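Local coordinates for protein Poly(Beta-D-mannuronate) lyase (Pseudopedobacter saltans, PDB 7O79) that probably cleaves alginate as a poly(beta-D-mannuronate) lyase of polysaccharide lyase family 6, built on a parallel beta-helix, at residues M129-F134 with V156-F161. Residues are numbered along the deposited sequence; the frame is centred on the assembly and turned at random.
Sequences MQYCSF and VQYCYF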
loop_
_atom_site.group_PDB
_atom_site.type_symbol
_atom_site.label_atom_id
_atom_site.label_comp_id
_atom_site.label_asym_id
_atom_site.label_seq_id
_atom_site.Cartn_x
_atom_site.Cartn_y
_atom_site.Cartn_z
ATOM N N MET A 129 11.686 0.946 7.230
ATOM C CA MET A 129 12.402 0.577 6.009
ATOM C C MET A 129 12.542 1.810 5.140
ATOM O O MET A 129 11.532 2.424 4.793
ATOM C CB MET A 129 11.666 -0.491 5.188
ATOM C CG MET A 129 12.548 -1.183 4.155
ATOM S SD MET A 129 11.826 -2.667 3.372
ATOM C CE MET A 129 10.393 -1.986 2.515
ATOM N N GLN A 130 13.773 2.145 4.741
ATOM C CA GLN A 130 13.960 3.329 3.920
ATOM C C GLN A 130 15.192 3.165 3.039
ATOM O O GLN A 130 16.127 2.444 3.386
ATOM C CB GLN A 130 14.063 4.597 4.778
ATOM C CG GLN A 130 15.247 4.617 5.744
ATOM C CD GLN A 130 15.312 5.914 6.543
ATOM O OE1 GLN A 130 14.297 6.589 6.737
ATOM N NE2 GLN A 130 16.509 6.261 7.015
ATOM N N TYR A 131 15.169 3.831 1.885
ATOM C CA TYR A 131 16.233 3.733 0.874
ATOM C C TYR A 131 16.529 2.287 0.495
ATOM O O TYR A 131 17.681 1.863 0.397
ATOM C CB TYR A 131 17.497 4.444 1.333
ATOM C CG TYR A 131 17.229 5.897 1.601
ATOM C CD1 TYR A 131 17.059 6.790 0.543
ATOM C CD2 TYR A 131 17.106 6.378 2.896
ATOM C CE1 TYR A 131 16.799 8.135 0.769
ATOM C CE2 TYR A 131 16.847 7.721 3.123
ATOM C CZ TYR A 131 16.697 8.587 2.051
ATOM O OH TYR A 131 16.438 9.921 2.270
ATOM N N CYS A 132 15.469 1.529 0.254
ATOM C CA CYS A 132 15.602 0.186 -0.270
ATOM C C CYS A 132 14.968 0.113 -1.652
ATOM O O CYS A 132 14.086 0.906 -1.993
ATOM C CB CYS A 132 14.984 -0.837 0.686
ATOM S SG CYS A 132 15.864 -0.981 2.276
ATOM N N SER A 133 15.433 -0.845 -2.456
ATOM C CA SER A 133 14.986 -1.009 -3.836
ATOM C C SER A 133 14.507 -2.434 -4.068
ATOM O O SER A 133 15.109 -3.392 -3.579
ATOM C CB SER A 133 16.094 -0.693 -4.857
ATOM O OG SER A 133 16.450 0.669 -4.828
ATOM N N PHE A 134 13.441 -2.561 -4.854
ATOM C CA PHE A 134 12.780 -3.837 -5.088
ATOM C C PHE A 134 12.414 -3.941 -6.560
ATOM O O PHE A 134 11.675 -3.100 -7.083
ATOM C CB PHE A 134 11.542 -3.973 -4.192
ATOM C CG PHE A 134 11.827 -3.709 -2.734
ATOM C CD1 PHE A 134 12.285 -4.734 -1.921
ATOM C CD2 PHE A 134 11.730 -2.433 -2.208
ATOM C CE1 PHE A 134 12.569 -4.519 -0.597
ATOM C CE2 PHE A 134 12.015 -2.198 -0.875
ATOM C CZ PHE A 134 12.439 -3.247 -0.060
ATOM N N VAL A 156 7.442 2.795 5.784
ATOM C CA VAL A 156 8.230 2.488 4.600
ATOM C C VAL A 156 8.343 3.789 3.807
ATOM O O VAL A 156 7.323 4.336 3.373
ATOM C CB VAL A 156 7.573 1.386 3.745
ATOM C CG1 VAL A 156 8.312 1.220 2.405
ATOM C CG2 VAL A 156 7.455 0.065 4.520
ATOM N N GLN A 157 9.566 4.306 3.645
ATOM C CA GLN A 157 9.731 5.599 2.995
ATOM C C GLN A 157 10.977 5.615 2.126
ATOM O O GLN A 157 11.943 4.899 2.389
ATOM C CB GLN A 157 9.763 6.746 4.028
ATOM C CG GLN A 157 10.889 6.662 5.027
ATOM C CD GLN A 157 10.820 7.780 6.058
ATOM O OE1 GLN A 157 9.858 8.538 6.096
ATOM N NE2 GLN A 157 11.839 7.873 6.910
ATOM N N TYR A 158 10.942 6.450 1.078
ATOM C CA TYR A 158 12.078 6.627 0.172
ATOM C C TYR A 158 12.555 5.309 -0.407
ATOM O O TYR A 158 13.750 5.120 -0.660
ATOM C CB TYR A 158 13.250 7.357 0.843
ATOM C CG TYR A 158 12.861 8.601 1.599
ATOM C CD1 TYR A 158 12.314 9.686 0.937
ATOM C CD2 TYR A 158 13.097 8.716 2.959
ATOM C CE1 TYR A 158 11.969 10.840 1.622
ATOM C CE2 TYR A 158 12.761 9.867 3.653
ATOM C CZ TYR A 158 12.198 10.919 2.982
ATOM O OH TYR A 158 11.865 12.070 3.666
ATOM N N CYS A 159 11.625 4.394 -0.647
ATOM C CA CYS A 159 11.967 3.167 -1.335
ATOM C C CYS A 159 11.567 3.246 -2.805
ATOM O O CYS A 159 10.847 4.144 -3.249
ATOM C CB CYS A 159 11.314 1.963 -0.645
ATOM S SG CYS A 159 12.047 1.623 0.980
ATOM N N TYR A 160 12.058 2.272 -3.563
ATOM C CA TYR A 160 11.896 2.235 -5.008
ATOM C C TYR A 160 11.357 0.862 -5.392
ATOM O O TYR A 160 12.001 -0.159 -5.114
ATOM C CB TYR A 160 13.243 2.529 -5.678
ATOM C CG TYR A 160 13.222 2.698 -7.179
ATOM C CD1 TYR A 160 12.071 3.105 -7.846
ATOM C CD2 TYR A 160 14.373 2.466 -7.931
ATOM C CE1 TYR A 160 12.070 3.279 -9.222
ATOM C CE2 TYR A 160 14.376 2.625 -9.311
ATOM C CZ TYR A 160 13.229 3.038 -9.945
ATOM O OH TYR A 160 13.241 3.197 -11.306
ATOM N N PHE A 161 10.182 0.834 -6.033
ATOM C CA PHE A 161 9.546 -0.411 -6.470
ATOM C C PHE A 161 9.399 -0.366 -7.986
ATOM O O PHE A 161 8.612 0.426 -8.516
ATOM C CB PHE A 161 8.194 -0.628 -5.784
ATOM C CG PHE A 161 8.241 -0.488 -4.280
ATOM C CD1 PHE A 161 8.132 0.756 -3.678
ATOM C CD2 PHE A 161 8.415 -1.611 -3.475
ATOM C CE1 PHE A 161 8.179 0.895 -2.297
ATOM C CE2 PHE A 161 8.460 -1.486 -2.087
ATOM C CZ PHE A 161 8.356 -0.224 -1.496
#
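Gln130 and Gln157 run side by side on adjacent rungs of the beta-helix, and Gln157 NE2 donates to Gln130 OE1 at 2.8 Å. The bond is nearly straight (161° at the hydrogen), and the two amide planes lie only 21° apart. Matching first torsions (chi1 near 62°) place CG between the backbone N and the carbonyl carbon in both residues, and the extended chains bring the amides level. The other amide ends are also satisfied: Gln130 NE2 donates to Glu101 and Gln157 OE1 accepts from Lys196, so the polar row continues onto strands 99-106 and 194-201.

Parallel-strand bonds flank the bend: Gln157 N reaches Met129 O, while Tyr160 N meets Cys132 O and Phe134 N meets Tyr160 O. Within the bend, where both tyrosines have positive phi, pairing weakens. Tyr131 N makes two weak bonds across the contact, to Gln157 O and Tyr158 O, and Cys132 N turns to sulfur, Cys159 SG, at 3.5 Å. Tyr158 CB sits over the Tyr131 ring face, 3.8 Å from its centroid, in a CH-pi contact.

On the opposite sheet face from the glutamines, Phe134 CD2 and Phe161 CE2 approach to 3.4 Å, their near-parallel rings slid apart. Four like pairs (Gln, Tyr, Cys, Phe) thus stack in register; a side-chain amide bond adds to the pairing just before the bend, and within it a cysteine sulfur accepts a backbone N-H.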